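Local coordinates for hypothetical protein APC35681 (Geobacillus stearothermophilus, PDB 1RFZ), which is of unknown function but may, like the family it belongs to, have phosphatidylglycerophosphatase activity, at residues A[12-16]-A[64-68]; A[29-33]-A[127-131]; A[73-78]-A[140-145]. All blocks are in the same frame, centred on the assembly; numbering follows the deposited sequence.

In the fold
The chain is all-helical, and the three contacts tie distant parts of it together. Contact 1 packs helix 13-22 on helix 61-76, and contact 3 joins the far end of helix 61-76 to the loop before helix 145-163, so these two share a helix; their centres lie about 16 Å apart, and both touch the second subunit. Contact 2 sets helix 27-38 against the start of helix 129-134, its centre about 19 Å from that of contact 1 and about 18 Å from that of contact 3. Along the chain contact 1 closes before contact 3 opens, while contact 2 crosses both. Helix 61-76 thus meets the second subunit near both of its contacts.

Contact 1 (A[12-16]-A[64-68])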
# COMPACT_ATOMS: atom_id res chain seq x y z
N LEU A 12 -17.56 8.15 -15.52
CA LEU A 12 -17.62 8.44 -14.10
C LEU A 12 -17.12 9.82 -13.71
O LEU A 12 -17.52 10.34 -12.67
CB LEU A 12 -16.83 7.39 -13.32
CG LEU A 12 -17.12 5.91 -13.60
CD1 LEU A 12 -16.32 5.10 -12.59
CD2 LEU A 12 -18.61 5.59 -13.49
N GLU A 13 -16.25 10.42 -14.52
CA GLU A 13 -15.70 11.73 -14.18
C GLU A 13 -16.73 12.82 -13.92
O GLU A 13 -16.69 13.47 -12.88
CB GLU A 13 -14.72 12.22 -15.23
CG GLU A 13 -13.77 13.26 -14.67
CD GLU A 13 -12.86 13.87 -15.71
OE1 GLU A 13 -12.41 13.13 -16.61
OE2 GLU A 13 -12.58 15.09 -15.60
N GLN A 14 -17.66 13.03 -14.84
CA GLN A 14 -18.66 14.07 -14.63
C GLN A 14 -19.44 13.90 -13.33
O GLN A 14 -19.56 14.84 -12.54
CB GLN A 14 -19.65 14.12 -15.79
CG GLN A 14 -20.82 15.04 -15.55
CD GLN A 14 -21.78 15.05 -16.71
OE1 GLN A 14 -21.43 15.49 -17.81
NE2 GLN A 14 -22.99 14.56 -16.49
N THR A 15 -19.96 12.70 -13.11
CA THR A 15 -20.73 12.41 -11.91
C THR A 15 -19.91 12.59 -10.64
O THR A 15 -20.42 13.08 -9.63
CB THR A 15 -21.29 10.98 -11.96
OG1 THR A 15 -22.26 10.89 -13.01
CG2 THR A 15 -21.93 10.60 -10.64
N ALA A 16 -18.65 12.21 -10.69
CA ALA A 16 -17.78 12.34 -9.54
C ALA A 16 -17.54 13.81 -9.24
O ALA A 16 -17.38 14.21 -8.08
CB ALA A 16 -16.48 11.64 -9.79
N GLN A 64 -12.06 8.14 -9.29
CA GLN A 64 -13.50 8.31 -9.39
C GLN A 64 -14.05 7.21 -8.52
O GLN A 64 -14.82 7.44 -7.59
CB GLN A 64 -13.98 8.10 -10.83
CG GLN A 64 -13.98 9.32 -11.74
CD GLN A 64 -13.28 9.07 -13.07
OE1 GLN A 64 -13.37 7.97 -13.64
NE2 GLN A 64 -12.58 10.09 -13.58
N ASN A 65 -13.62 5.99 -8.83
CA ASN A 65 -14.05 4.82 -8.09
C ASN A 65 -13.96 5.10 -6.61
O ASN A 65 -14.81 4.65 -5.82
CB ASN A 65 -13.17 3.61 -8.45
CG ASN A 65 -13.57 2.98 -9.76
OD1 ASN A 65 -14.59 3.34 -10.34
ND2 ASN A 65 -12.77 2.03 -10.24
N ALA A 66 -12.94 5.87 -6.23
CA ALA A 66 -12.74 6.22 -4.83
C ALA A 66 -13.74 7.29 -4.43
O ALA A 66 -14.50 7.11 -3.49
CB ALA A 66 -11.32 6.71 -4.62
N ILE A 67 -13.75 8.39 -5.17
CA ILE A 67 -14.65 9.49 -4.87
C ILE A 67 -16.10 9.05 -4.80
O ILE A 67 -16.84 9.51 -3.94
CB ILE A 67 -14.56 10.62 -5.92
CG1 ILE A 67 -13.14 11.17 -6.00
CG2 ILE A 67 -15.55 11.75 -5.57
CD1 ILE A 67 -13.05 12.40 -6.86
N LEU A 68 -16.53 8.17 -5.70
CA LEU A 68 -17.93 7.73 -5.66
C LEU A 68 -18.24 6.96 -4.39
O LEU A 68 -19.08 7.38 -3.60
CB LEU A 68 -18.31 6.90 -6.90
CG LEU A 68 -18.35 7.64 -8.25
CD1 LEU A 68 -19.14 6.82 -9.25
CD2 LEU A 68 -19.01 9.01 -8.10
O HOH W 1 -15.17 7.30 -16.10
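A water bridges L12 and Q64: it accepts from L12 N at 2.6 Å and donates to Q64 OE1 at 3.1 Å, and no direct hydrogen bond crosses between the segments. The Q64 chain makes this reach by bending at its second torsion (chi2 130°), which lays CG and the amide alongside the backbone at the start of helix 13-22, with CD 3.6 Å from E13 N. OE1 comes beside L12 CB, whereas NE2 lies beside the CB and CG of E13 and donates to I58 O. The Q64 amide and E13 carboxylate planes are within 7° of each other, but the acid is turned to its own salt bridge with R17. An alanine in place of Q64 is likely to strip the water of one anchor, leave I58 O without this donor and open a gap beside L12 and E13.

Apolar contacts take over one turn further along. A16 CB rests against Q64 CG at 3.9 Å and L68 CD2 at 4.0 Å, and the small methyl lets the backbones come close, A16 CA lying 5.9 Å from Q64 CA.

The contact joins helix 13-22 to helix 61-76, whose I67 and L68 also reach L20 and W19. L12 and T15 pack on P85 of the second subunit and L68 on L86 of the same neighbour, which covers this side of the helix pair.

Contact 2 (A[29-33]-A[127-131])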
# COMPACT_ATOMS: atom_id res chain seq x y z
N LYS A 29 -11.11 24.79 -4.52
CA LYS A 29 -10.73 24.81 -3.11
C LYS A 29 -9.73 23.68 -2.82
O LYS A 29 -8.93 23.76 -1.87
CB LYS A 29 -11.97 24.70 -2.22
CG LYS A 29 -12.78 26.01 -2.20
CD LYS A 29 -14.00 25.96 -1.28
CE LYS A 29 -15.09 25.04 -1.83
NZ LYS A 29 -16.34 25.17 -1.02
N ILE A 30 -9.76 22.65 -3.67
CA ILE A 30 -8.84 21.53 -3.58
C ILE A 30 -7.51 22.08 -4.10
O ILE A 30 -6.46 21.90 -3.48
CB ILE A 30 -9.26 20.38 -4.49
CG1 ILE A 30 -10.65 19.90 -4.10
CG2 ILE A 30 -8.27 19.22 -4.34
CD1 ILE A 30 -11.05 18.60 -4.81
N ALA A 31 -7.58 22.76 -5.25
CA ALA A 31 -6.39 23.36 -5.84
C ALA A 31 -5.87 24.38 -4.84
O ALA A 31 -4.68 24.71 -4.83
CB ALA A 31 -6.74 24.04 -7.17
N GLU A 32 -6.76 24.89 -3.99
CA GLU A 32 -6.33 25.86 -3.00
C GLU A 32 -5.41 25.13 -2.03
O GLU A 32 -4.44 25.70 -1.54
CB GLU A 32 -7.55 26.45 -2.28
CG GLU A 32 -8.35 27.40 -3.17
CD GLU A 32 -9.49 28.10 -2.45
OE1 GLU A 32 -9.21 28.84 -1.47
OE2 GLU A 32 -10.66 27.94 -2.86
N LEU A 33 -5.70 23.85 -1.80
CA LEU A 33 -4.89 23.02 -0.92
C LEU A 33 -3.55 22.72 -1.58
O LEU A 33 -2.54 22.57 -0.89
CB LEU A 33 -5.62 21.71 -0.64
CG LEU A 33 -6.92 21.80 0.14
CD1 LEU A 33 -7.57 20.43 0.26
CD2 LEU A 33 -6.64 22.38 1.51
N PRO A 127 -6.19 22.45 6.59
CA PRO A 127 -6.40 23.80 6.06
C PRO A 127 -7.51 23.85 5.00
O PRO A 127 -7.91 22.81 4.46
CB PRO A 127 -5.03 24.16 5.50
CG PRO A 127 -4.54 22.85 5.00
CD PRO A 127 -4.90 21.90 6.11
N GLY A 128 -8.03 25.06 4.74
CA GLY A 128 -9.08 25.27 3.75
C GLY A 128 -10.38 24.50 3.97
O GLY A 128 -10.83 24.34 5.11
N ILE A 129 -10.98 24.03 2.88
CA ILE A 129 -12.23 23.29 2.96
C ILE A 129 -12.21 22.23 4.05
O ILE A 129 -13.18 22.05 4.77
CB ILE A 129 -12.57 22.57 1.65
CG1 ILE A 129 -11.40 22.68 0.69
CG2 ILE A 129 -13.85 23.14 1.08
CD1 ILE A 129 -11.56 21.82 -0.55
N LEU A 130 -11.09 21.51 4.14
CA LEU A 130 -10.95 20.45 5.13
C LEU A 130 -11.53 20.92 6.45
O LEU A 130 -12.19 20.16 7.17
CB LEU A 130 -9.46 20.08 5.27
CG LEU A 130 -8.90 19.44 3.97
CD1 LEU A 130 -7.39 19.24 4.06
CD2 LEU A 130 -9.63 18.11 3.71
N GLN A 131 -11.30 22.20 6.73
CA GLN A 131 -11.81 22.83 7.94
C GLN A 131 -13.32 22.60 8.02
O GLN A 131 -13.85 22.16 9.04
CB GLN A 131 -11.53 24.33 7.89
CG GLN A 131 -12.15 25.10 9.04
CD GLN A 131 -11.51 24.77 10.37
OE1 GLN A 131 -11.97 25.22 11.43
NE2 GLN A 131 -10.42 24.00 10.33
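I129, L33 and K29 carry this helix-to-helix contact of an all-helical fold, in which the first turn of helix 129-134 and the loop before it lie against helix 27-38. The side chains meet through apolar atoms, with no hydrogen bond from one segment to the other.

I129 has the most surface buried. Its CD1 lies against the peptide that joins K29 to I30, near K29 CB and 4.1 Å from I30 CG1. The other branch, CG2, rests against the aliphatic part of the lysine, 3.7 Å from K29 CD. A bend at the third torsion of K29 (chi3 -70°) turns CE so that it, as well as CD, touches that methyl, and the ammonium goes on to a hydrogen bond with G24 O, so the chain is held at its far end while its methylenes cover I129.

One turn later L33 uses both methyls. With CG anti to the carbonyl carbon (chi1 -65°), the leucine reaches across to the other segment: CD1 meets L130 CD1 at 4.0 Å and I129 CD1 at 4.3 Å, while CD2 faces the turn at P127 and G128. G128 has a positive phi (58°), a backbone shape that glycine adopts readily, just where the chain turns into the helix.

Helix 145-163 also packs on these residues: V149 touches both L33 and I129, I152 meets I30 and A153 meets L33. V25 adds to the cover of I30 and I129, and helix 47-58 lies against I30 through V54. At the edge of the cluster L33 CD2 stands 4.1 Å from P127 CG, methyl against the proline ring.

Contact 3 (A[73-78]-A[140-145]); sequences LDKLAE and KCNTFL
D74 is the tight centre of this contact, its carboxylate turned into the backbone amides that lead into helix 145-163. OD2 accepts from L145 N at 2.8 Å in a fairly straight bond (N-H...O 160°), met nearly along the C-O direction, and F144 N adds weak bonds to both oxygens. The amides of F144, last of the loop, and L145, first of the helix, thus share one acid, which probably limits the rotation of the carboxylate and ties helix 61-76 to the beginning of helix 145-163.

Next to it L73 lays CB and CD1 against the outer carbons of the F144 ring, CB being 3.6 Å from CE1, while D74 OD2 lies near the ring plane at its edge. C141 packs its CB 4.0 Å from E78 CB, and its SG is 4.2 Å from A77 CB.

E78 is partly exposed yet held. Its chain, extended with CG anti to the backbone nitrogen (chi1 -178°), brings OE1 to C141 N at 3.1 Å, on the anti side and 28° out of the carboxylate plane, and R23 forms a salt bridge with the same oxygen. The loose side is at K140, whose chain leads away: NZ is 6.4 Å from E78 OE1, too far for a salt bridge.

Around the tight part stand helix 86-92, whose I90 touches A77 and F144, and helix 99-109, whose D100 and L103 meet F144. Helix 129-134 approaches K140 and L145 through Y132 and L133, and L73 packs on L73 of the second subunit.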
# COMPACT_ATOMS: atom_id res chain seq x y z
N LEU A 73 -21.14 6.24 1.00
CA LEU A 73 -21.25 5.87 2.41
C LEU A 73 -21.47 7.13 3.25
O LEU A 73 -22.31 7.15 4.16
CB LEU A 73 -19.99 5.14 2.85
CG LEU A 73 -19.61 3.91 2.00
CD1 LEU A 73 -18.18 3.51 2.29
CD2 LEU A 73 -20.59 2.75 2.26
N ASP A 74 -20.72 8.19 2.95
CA ASP A 74 -20.85 9.44 3.69
C ASP A 74 -22.31 9.85 3.77
O ASP A 74 -22.75 10.38 4.79
CB ASP A 74 -20.04 10.56 3.03
CG ASP A 74 -18.73 10.86 3.76
OD1 ASP A 74 -18.76 10.97 5.00
OD2 ASP A 74 -17.68 10.99 3.09
N LYS A 75 -23.06 9.61 2.69
CA LYS A 75 -24.47 9.97 2.64
C LYS A 75 -25.37 9.02 3.43
O LYS A 75 -26.14 9.47 4.28
CB LYS A 75 -24.95 10.03 1.19
CG LYS A 75 -24.75 11.38 0.51
CD LYS A 75 -25.35 11.38 -0.89
CE LYS A 75 -25.14 12.70 -1.63
NZ LYS A 75 -25.62 12.65 -3.05
N LEU A 76 -25.30 7.73 3.15
CA LEU A 76 -26.12 6.76 3.87
C LEU A 76 -25.95 6.91 5.37
O LEU A 76 -26.90 6.75 6.13
CB LEU A 76 -25.75 5.32 3.49
CG LEU A 76 -26.19 4.82 2.12
CD1 LEU A 76 -25.01 4.82 1.17
CD2 LEU A 76 -26.75 3.41 2.27
N ALA A 77 -24.73 7.22 5.80
CA ALA A 77 -24.45 7.40 7.21
C ALA A 77 -25.05 8.73 7.68
O ALA A 77 -25.28 8.93 8.87
CB ALA A 77 -22.94 7.38 7.46
N GLU A 78 -25.31 9.62 6.74
CA GLU A 78 -25.90 10.92 7.05
C GLU A 78 -27.41 10.79 7.06
O GLU A 78 -28.10 11.54 7.77
CB GLU A 78 -25.47 11.95 6.00
CG GLU A 78 -25.99 13.35 6.26
CD GLU A 78 -25.53 14.34 5.20
OE1 GLU A 78 -24.31 14.58 5.10
OE2 GLU A 78 -26.39 14.87 4.47
N LYS A 140 -23.53 17.87 8.60
CA LYS A 140 -23.17 17.00 7.49
C LYS A 140 -22.06 16.01 7.86
O LYS A 140 -21.09 16.38 8.53
CB LYS A 140 -22.72 17.84 6.28
CG LYS A 140 -23.84 18.32 5.37
CD LYS A 140 -23.23 19.00 4.14
CE LYS A 140 -24.25 19.37 3.07
NZ LYS A 140 -23.59 20.03 1.89
N CYS A 141 -22.20 14.76 7.41
CA CYS A 141 -21.22 13.69 7.66
C CYS A 141 -20.18 13.64 6.54
O CYS A 141 -20.50 13.31 5.40
CB CYS A 141 -21.92 12.34 7.76
SG CYS A 141 -20.79 10.94 7.86
N ASN A 142 -18.93 13.94 6.88
CA ASN A 142 -17.84 13.96 5.92
C ASN A 142 -16.70 12.99 6.26
O ASN A 142 -15.54 13.27 5.99
CB ASN A 142 -17.29 15.38 5.78
CG ASN A 142 -18.35 16.36 5.32
OD1 ASN A 142 -18.99 16.16 4.29
ND2 ASN A 142 -18.54 17.44 6.08
N THR A 143 -17.05 11.86 6.86
CA THR A 143 -16.08 10.85 7.25
C THR A 143 -15.04 10.55 6.16
O THR A 143 -13.84 10.66 6.38
CB THR A 143 -16.78 9.53 7.64
OG1 THR A 143 -17.43 9.71 8.90
CG2 THR A 143 -15.78 8.39 7.74
N PHE A 144 -15.52 10.16 4.98
CA PHE A 144 -14.63 9.83 3.89
C PHE A 144 -14.13 11.03 3.11
O PHE A 144 -12.93 11.16 2.86
CB PHE A 144 -15.32 8.90 2.91
CG PHE A 144 -15.57 7.54 3.45
CD1 PHE A 144 -16.71 7.29 4.22
CD2 PHE A 144 -14.71 6.49 3.15
CE1 PHE A 144 -16.99 5.98 4.66
CE2 PHE A 144 -14.97 5.19 3.58
CZ PHE A 144 -16.12 4.93 4.34
N LEU A 145 -15.06 11.89 2.71
CA LEU A 145 -14.72 13.05 1.90
C LEU A 145 -13.56 13.95 2.32
O LEU A 145 -12.75 14.32 1.48
CB LEU A 145 -15.95 13.92 1.64
CG LEU A 145 -15.61 14.99 0.58
CD1 LEU A 145 -15.25 14.29 -0.73
CD2 LEU A 145 -16.76 15.97 0.38